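Local coordinates for protein amphiphysin (Drosophila melanogaster, PDB 1URU) that probably senses membrane curvature during endocytosis through its dimeric, coiled-coil BAR domain, at residues S199-L202 with F203-N207; A223-Y226 with S227-A231; T187-H190 with D191-A195. One frame throughout, in Å; residues are numbered along the deposited sequence.

Contact 1: S199-L202 with F203-N207; sequences SRIL and FLVTN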
loop_
_atom_site.group_PDB
_atom_site.type_symbol
_atom_site.label_atom_id
_atom_site.label_comp_id
_atom_site.label_asym_id
_atom_site.label_seq_id
_atom_site.Cartn_x
_atom_site.Cartn_y
_atom_site.Cartn_z
ATOM N N SER A 199 -24.047 -20.791 9.084
ATOM C CA SER A 199 -23.216 -19.769 9.715
ATOM C C SER A 199 -22.485 -18.855 8.722
ATOM O O SER A 199 -22.225 -17.706 9.046
ATOM C CB SER A 199 -22.196 -20.399 10.662
ATOM O OG SER A 199 -21.228 -21.139 9.947
ATOM N N ARG A 200 -22.191 -19.341 7.514
ATOM C CA ARG A 200 -21.452 -18.554 6.504
ATOM C C ARG A 200 -22.008 -17.147 6.238
ATOM O O ARG A 200 -21.236 -16.226 6.006
ATOM C CB ARG A 200 -21.286 -19.336 5.171
ATOM C CG ARG A 200 -22.315 -19.038 4.083
ATOM C CD ARG A 200 -22.446 -20.085 2.968
ATOM N NE ARG A 200 -23.777 -20.710 3.052
ATOM C CZ ARG A 200 -24.744 -20.608 2.141
ATOM N NH1 ARG A 200 -24.560 -19.960 0.999
ATOM N NH2 ARG A 200 -25.904 -21.206 2.366
ATOM N N ILE A 201 -23.327 -16.992 6.243
ATOM C CA ILE A 201 -23.955 -15.724 5.893
ATOM C C ILE A 201 -23.684 -14.747 7.013
ATOM O O ILE A 201 -23.132 -13.680 6.783
ATOM C CB ILE A 201 -25.496 -15.864 5.724
ATOM C CG1 ILE A 201 -25.866 -16.708 4.501
ATOM C CG2 ILE A 201 -26.162 -14.476 5.589
ATOM C CD1 ILE A 201 -27.226 -17.410 4.640
ATOM N N LEU A 202 -24.083 -15.120 8.224
ATOM C CA LEU A 202 -23.897 -14.268 9.388
ATOM C C LEU A 202 -22.422 -13.901 9.597
ATOM O O LEU A 202 -22.107 -12.770 9.965
ATOM C CB LEU A 202 -24.457 -14.932 10.660
ATOM C CG LEU A 202 -24.277 -14.147 11.976
ATOM C CD1 LEU A 202 -25.118 -12.873 11.990
ATOM C CD2 LEU A 202 -24.580 -15.035 13.193
ATOM N N PHE A 203 -21.519 -14.855 9.379
ATOM C CA PHE A 203 -20.119 -14.546 9.499
ATOM C C PHE A 203 -19.728 -13.416 8.565
ATOM O O PHE A 203 -19.072 -12.470 8.971
ATOM C CB PHE A 203 -19.221 -15.720 9.181
ATOM C CG PHE A 203 -17.797 -15.296 9.017
ATOM C CD1 PHE A 203 -17.096 -14.801 10.118
ATOM C CD2 PHE A 203 -17.202 -15.279 7.766
ATOM C CE1 PHE A 203 -15.800 -14.359 9.997
ATOM C CE2 PHE A 203 -15.905 -14.846 7.623
ATOM C CZ PHE A 203 -15.196 -14.371 8.746
ATOM N N LEU A 204 -20.107 -13.534 7.302
ATOM C CA LEU A 204 -19.693 -12.543 6.314
ATOM C C LEU A 204 -20.352 -11.187 6.449
ATOM O O LEU A 204 -19.709 -10.183 6.196
ATOM C CB LEU A 204 -19.887 -13.064 4.899
ATOM C CG LEU A 204 -18.584 -13.717 4.428
ATOM C CD1 LEU A 204 -18.772 -15.213 4.133
ATOM C CD2 LEU A 204 -18.052 -12.943 3.227
ATOM N N VAL A 205 -21.623 -11.145 6.821
ATOM C CA VAL A 205 -22.267 -9.873 7.016
ATOM C C VAL A 205 -21.538 -9.164 8.162
ATOM O O VAL A 205 -21.294 -7.969 8.092
ATOM C CB VAL A 205 -23.833 -9.973 7.243
ATOM C CG1 VAL A 205 -24.516 -10.716 6.087
ATOM C CG2 VAL A 205 -24.181 -10.619 8.539
ATOM N N THR A 206 -21.131 -9.900 9.187
ATOM C CA THR A 206 -20.471 -9.272 10.340
ATOM C C THR A 206 -19.031 -8.867 10.010
ATOM O O THR A 206 -18.643 -7.753 10.330
ATOM C CB THR A 206 -20.596 -10.147 11.654
ATOM O OG1 THR A 206 -19.999 -11.434 11.484
ATOM C CG2 THR A 206 -22.069 -10.507 11.956
ATOM N N ASN A 207 -18.278 -9.719 9.302
ATOM C CA ASN A 207 -16.879 -9.418 8.958
ATOM C C ASN A 207 -16.771 -8.274 7.989
ATOM O O ASN A 207 -16.037 -7.325 8.219
ATOM C CB ASN A 207 -16.150 -10.636 8.373
ATOM C CG ASN A 207 -14.625 -10.645 8.696
ATOM O OD1 ASN A 207 -14.184 -10.287 9.793
ATOM N ND2 ASN A 207 -13.834 -11.084 7.734
#
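Ser199 O, Arg200 O, Ile201 O and Leu202 O each accept the N-H four residues further on, from Phe203 to Thr206, so 199-207 is an unbroken alpha-helix. It belongs to helix 172-239, one of the three long helices of the BAR coiled coil. On one side of it, Val205 packs back against the preceding turn: CG1 meets Ile201 CG2 at 4.1 Å, the two side chains passing at a slant, while CG2 lies 4.2 Å from Leu202 CD1. Ile201 presents CG2 there because that methyl lies opposite its own backbone N, with CG1 turned aside. With Val205 cut back to an alanine, Ile201 CG2 and Leu202 CD1 would probably lose the methyls they rest on, opening a gap beside the buried Val205 position.

The helix also faces the dimer. Arg200 reaches Glu86 of the second subunit in a salt bridge, while its NE bonds to Tyr197 O and its guanidinium makes a cation-pi contact with the Tyr197 ring; Ile201 packs on Trp89 of that subunit. On the side facing helix 92-156, Phe203 stacks its ring with Tyr124, and Asn207 CB lies 3.8 Å above the plane of the Phe203 ring, toward its rim.

Thr206 CG2 touches Leu202 CD1 at 3.9 Å. With chi1 at 60°, its hydroxyl folds back over the helix backbone, where Thr206 OG1 stands 2.9 Å from Leu202 O and an equal 2.9 Å from Phe203 O, one proton with two carbonyls in reach.

Contact 2: A223-Y226 with S227-A231; sequences AKIY and SELEA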
loop_
_atom_site.group_PDB
_atom_site.type_symbol
_atom_site.label_atom_id
_atom_site.label_comp_id
_atom_site.label_asym_id
_atom_site.label_seq_id
_atom_site.Cartn_x
_atom_site.Cartn_y
_atom_site.Cartn_z
ATOM N N ALA A 223 -9.650 11.958 3.970
ATOM C CA ALA A 223 -10.051 12.926 2.938
ATOM C C ALA A 223 -10.123 14.354 3.495
ATOM O O ALA A 223 -9.580 15.301 2.912
ATOM C CB ALA A 223 -11.363 12.536 2.303
ATOM N N LYS A 224 -10.805 14.489 4.629
ATOM C CA LYS A 224 -10.856 15.742 5.386
ATOM C C LYS A 224 -9.461 16.323 5.645
ATOM O O LYS A 224 -9.304 17.524 5.664
ATOM C CB LYS A 224 -11.580 15.546 6.730
ATOM C CG LYS A 224 -13.094 15.355 6.633
ATOM C CD LYS A 224 -13.741 15.285 8.031
ATOM C CE LYS A 224 -15.082 14.528 7.995
ATOM N NZ LYS A 224 -15.496 14.030 9.354
ATOM N N ILE A 225 -8.464 15.473 5.850
ATOM C CA ILE A 225 -7.108 15.927 6.137
ATOM C C ILE A 225 -6.466 16.512 4.904
ATOM O O ILE A 225 -5.816 17.560 4.962
ATOM C CB ILE A 225 -6.256 14.756 6.566
ATOM C CG1 ILE A 225 -6.689 14.284 7.945
ATOM C CG2 ILE A 225 -4.747 15.123 6.463
ATOM C CD1 ILE A 225 -5.544 13.806 8.829
ATOM N N TYR A 226 -6.620 15.792 3.799
ATOM C CA TYR A 226 -6.017 16.192 2.542
ATOM C C TYR A 226 -6.650 17.466 1.977
ATOM O O TYR A 226 -5.945 18.196 1.306
ATOM C CB TYR A 226 -5.978 15.035 1.509
ATOM C CG TYR A 226 -4.751 14.137 1.662
ATOM C CD1 TYR A 226 -4.860 12.771 1.951
ATOM C CD2 TYR A 226 -3.487 14.663 1.552
ATOM C CE1 TYR A 226 -3.713 11.966 2.105
ATOM C CE2 TYR A 226 -2.362 13.888 1.700
ATOM C CZ TYR A 226 -2.468 12.547 1.970
ATOM O OH TYR A 226 -1.307 11.848 2.103
ATOM N N SER A 227 -7.923 17.777 2.254
ATOM C CA SER A 227 -8.453 19.069 1.779
ATOM C C SER A 227 -8.008 20.180 2.700
ATOM O O SER A 227 -7.884 21.322 2.278
ATOM C CB SER A 227 -9.973 19.098 1.583
ATOM O OG SER A 227 -10.672 18.779 2.745
ATOM N N GLU A 228 -7.762 19.862 3.962
ATOM C CA GLU A 228 -7.107 20.827 4.831
ATOM C C GLU A 228 -5.720 21.161 4.259
ATOM O O GLU A 228 -5.328 22.320 4.214
ATOM C CB GLU A 228 -7.010 20.299 6.274
ATOM C CG GLU A 228 -7.244 21.339 7.369
ATOM C CD GLU A 228 -8.524 22.149 7.163
ATOM O OE1 GLU A 228 -8.523 23.049 6.282
ATOM O OE2 GLU A 228 -9.525 21.899 7.877
ATOM N N LEU A 229 -4.999 20.138 3.803
ATOM C CA LEU A 229 -3.650 20.288 3.273
ATOM C C LEU A 229 -3.680 21.063 1.952
ATOM O O LEU A 229 -2.851 21.940 1.693
ATOM C CB LEU A 229 -3.020 18.903 3.049
ATOM C CG LEU A 229 -2.478 18.161 4.271
ATOM C CD1 LEU A 229 -2.085 16.762 3.890
ATOM C CD2 LEU A 229 -1.295 18.884 4.861
ATOM N N GLU A 230 -4.660 20.740 1.131
ATOM C CA GLU A 230 -4.915 21.494 -0.074
ATOM C C GLU A 230 -5.085 22.976 0.232
ATOM O O GLU A 230 -4.501 23.802 -0.453
ATOM C CB GLU A 230 -6.182 20.986 -0.750
ATOM C CG GLU A 230 -5.998 20.632 -2.208
ATOM C CD GLU A 230 -7.229 19.981 -2.801
ATOM O OE1 GLU A 230 -8.079 19.407 -2.060
ATOM O OE2 GLU A 230 -7.330 20.062 -4.042
ATOM N N ALA A 231 -5.866 23.303 1.265
ATOM C CA ALA A 231 -6.223 24.691 1.583
ATOM C C ALA A 231 -5.001 25.440 2.034
ATOM O O ALA A 231 -4.659 26.462 1.474
ATOM C CB ALA A 231 -7.299 24.756 2.647
#
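Leu229 CD1 meets two side chains of the turn before it. It lies against the Tyr226 ring, 3.4 Å from CD2 and 3.6 Å from CE2, with the leucine coming at the ring obliquely. The same methyl touches Ile225 CG2 at 4.0 Å, and here isoleucine and leucine run side by side, pointing the same way. Leu229 gets there by setting CG opposite its carbonyl carbon (chi1 -78°) and extending CD1 beyond it.

The backbone sets this spacing: Leu229 N donates to Ile225 O at 2.9 Å, and Glu230 N donates to Tyr226 O over the same length. These are i to i+4 bonds of helix 172-239, which in the BAR fold lies both in the three-helix bundle of its own subunit and against the partner chain. Ile225 accordingly packs on Ala101 and Leu105 of helix 92-156, whereas Leu229 meets Phe212 of the second subunit and Tyr226 meets Glu215 of that subunit.

On another side of the helix, Ser227 folds its hydroxyl back, and Ser227 OG makes a weak bond of 3.5 Å to Lys224 O, a carbonyl that also takes Glu228 N. The Lys224 ammonium is engaged a turn earlier, in a salt bridge with Glu221.

Contact 3: T187-H190 with D191-A195; sequences TELH and DELPA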
loop_
_atom_site.group_PDB
_atom_site.type_symbol
_atom_site.label_atom_id
_atom_site.label_comp_id
_atom_site.label_asym_id
_atom_site.label_seq_id
_atom_site.Cartn_x
_atom_site.Cartn_y
_atom_site.Cartn_z
ATOM N N THR A 187 -24.541 -39.094 12.518
ATOM C CA THR A 187 -25.703 -38.309 12.941
ATOM C C THR A 187 -25.291 -36.887 13.312
ATOM O O THR A 187 -25.968 -35.914 12.943
ATOM C CB THR A 187 -26.427 -39.010 14.113
ATOM O OG1 THR A 187 -27.267 -40.047 13.593
ATOM C CG2 THR A 187 -27.404 -38.079 14.822
ATOM N N GLU A 188 -24.176 -36.786 14.035
ATOM C CA GLU A 188 -23.627 -35.505 14.449
ATOM C C GLU A 188 -23.226 -34.668 13.235
ATOM O O GLU A 188 -23.437 -33.463 13.216
ATOM C CB GLU A 188 -22.420 -35.700 15.359
ATOM C CG GLU A 188 -22.778 -35.840 16.827
ATOM C CD GLU A 188 -21.592 -36.261 17.683
ATOM O OE1 GLU A 188 -20.432 -35.981 17.283
ATOM O OE2 GLU A 188 -21.815 -36.868 18.763
ATOM N N LEU A 189 -22.657 -35.310 12.224
ATOM C CA LEU A 189 -22.235 -34.600 11.033
ATOM C C LEU A 189 -23.422 -34.164 10.148
ATOM O O LEU A 189 -23.360 -33.138 9.441
ATOM C CB LEU A 189 -21.230 -35.447 10.240
ATOM C CG LEU A 189 -19.711 -35.277 10.533
ATOM C CD1 LEU A 189 -19.364 -34.208 11.589
ATOM C CD2 LEU A 189 -19.084 -36.582 10.903
ATOM N N HIS A 190 -24.507 -34.935 10.188
ATOM C CA HIS A 190 -25.692 -34.598 9.414
ATOM C C HIS A 190 -26.355 -33.316 9.912
ATOM O O HIS A 190 -27.007 -32.638 9.142
ATOM C CB HIS A 190 -26.670 -35.772 9.401
ATOM C CG HIS A 190 -26.539 -36.625 8.192
ATOM N ND1 HIS A 190 -26.899 -36.182 6.939
ATOM C CD2 HIS A 190 -26.043 -37.872 8.028
ATOM C CE1 HIS A 190 -26.644 -37.133 6.059
ATOM N NE2 HIS A 190 -26.113 -38.164 6.691
ATOM N N ASP A 191 -26.175 -33.005 11.191
ATOM C CA ASP A 191 -26.594 -31.732 11.779
ATOM C C ASP A 191 -25.480 -30.689 11.773
ATOM O O ASP A 191 -25.718 -29.512 11.485
ATOM C CB ASP A 191 -27.009 -31.921 13.242
ATOM C CG ASP A 191 -28.278 -32.775 13.420
ATOM O OD1 ASP A 191 -29.054 -33.000 12.452
ATOM O OD2 ASP A 191 -28.557 -33.260 14.531
ATOM N N GLU A 192 -24.260 -31.101 12.098
ATOM C CA GLU A 192 -23.205 -30.130 12.331
ATOM C C GLU A 192 -22.767 -29.435 11.036
ATOM O O GLU A 192 -22.502 -28.242 11.034
ATOM C CB GLU A 192 -22.003 -30.759 13.060
ATOM C CG GLU A 192 -22.161 -30.791 14.573
ATOM C CD GLU A 192 -21.083 -31.610 15.262
ATOM O OE1 GLU A 192 -19.896 -31.541 14.854
ATOM O OE2 GLU A 192 -21.410 -32.337 16.218
ATOM N N LEU A 193 -22.681 -30.196 9.951
ATOM C CA LEU A 193 -22.205 -29.674 8.679
ATOM C C LEU A 193 -23.095 -28.584 8.106
ATOM O O LEU A 193 -22.598 -27.515 7.816
ATOM C CB LEU A 193 -22.014 -30.804 7.652
ATOM C CG LEU A 193 -20.818 -31.712 7.915
ATOM C CD1 LEU A 193 -20.935 -33.011 7.137
ATOM C CD2 LEU A 193 -19.493 -30.995 7.600
ATOM N N PRO A 194 -24.382 -28.838 7.888
ATOM C CA PRO A 194 -25.287 -27.775 7.413
ATOM C C PRO A 194 -25.408 -26.587 8.358
ATOM O O PRO A 194 -25.593 -25.478 7.906
ATOM C CB PRO A 194 -26.648 -28.488 7.295
ATOM C CG PRO A 194 -26.512 -29.708 8.073
ATOM C CD PRO A 194 -25.085 -30.124 8.009
ATOM N N ALA A 195 -25.365 -26.849 9.652
ATOM C CA ALA A 195 -25.323 -25.817 10.667
ATOM C C ALA A 195 -24.186 -24.854 10.390
ATOM O O ALA A 195 -24.404 -23.660 10.414
ATOM C CB ALA A 195 -25.166 -26.453 12.067
HETATM O O HOH W 1 -30.005 -31.497 9.942
#
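Glu188 and Glu192 share nearly the same torsions: chi1 is -87° in the first and -85° in the second, and both chains then run extended beyond CG. One turn apart on the helix, they therefore lie alongside each other and point the same way, with their carboxylate planes only 16° apart. Glu192 OE2 rests 3.6 Å from Glu188 CB and comes to 3.9 Å from Glu188 OE1. Two like charges this close would probably repel each other, but Lys134 of helix 92-156 forms salt bridges to Glu188 OE1 and to Glu192 OE1, one ammonium drawing both acids together. In the backbone that carries the pair, Glu192 N donates to Glu188 O at 2.7 Å.

Next to the acids, Leu193 CD1 reaches back to Leu189 CB at 4.0 Å. Both leucines are buried against Phe39 of helix 35-84, and Leu189 also packs on Met131 of helix 92-156, so this part of helix 172-239 fits between the other two helices of the BAR three-helix bundle.

The following turn is kinked at Pro194, in keeping with the bent long helices that give BAR domains their crescent shape. As a proline, Pro194 has no N-H to offer His190 O, the acceptor due to it in a regular helix; Pro194 CG and CD lie beside that carbonyl. A water donates weakly to His190 O and, at 3.1 Å, to Asp191 OD1, tying the carboxylate to the carbonyl at the kink. The His190 ring meets Phe39 edge-to-face, and Pro194 packs on His42, another residue of helix 35-84.

In the fold
All three contacts are successive places on helix 172-239, in the chain order contact 3, contact 1, contact 2. Contact 3 ends three residues before contact 1 begins, their centres about 19 Å apart, and the Pro194 kink lies just before the segments of contact 1. Contact 2 is further along, about 36 Å from contact 1 and about 54 Å from contact 3, measured between centres; contacts 2 and 3 lie on opposite sides of the chain's centre. Their surroundings change along the way: contact 3 is held entirely within its own subunit, whereas contacts 1 and 2 both touch the second subunit, placing them at the dimer interface of the BAR domain.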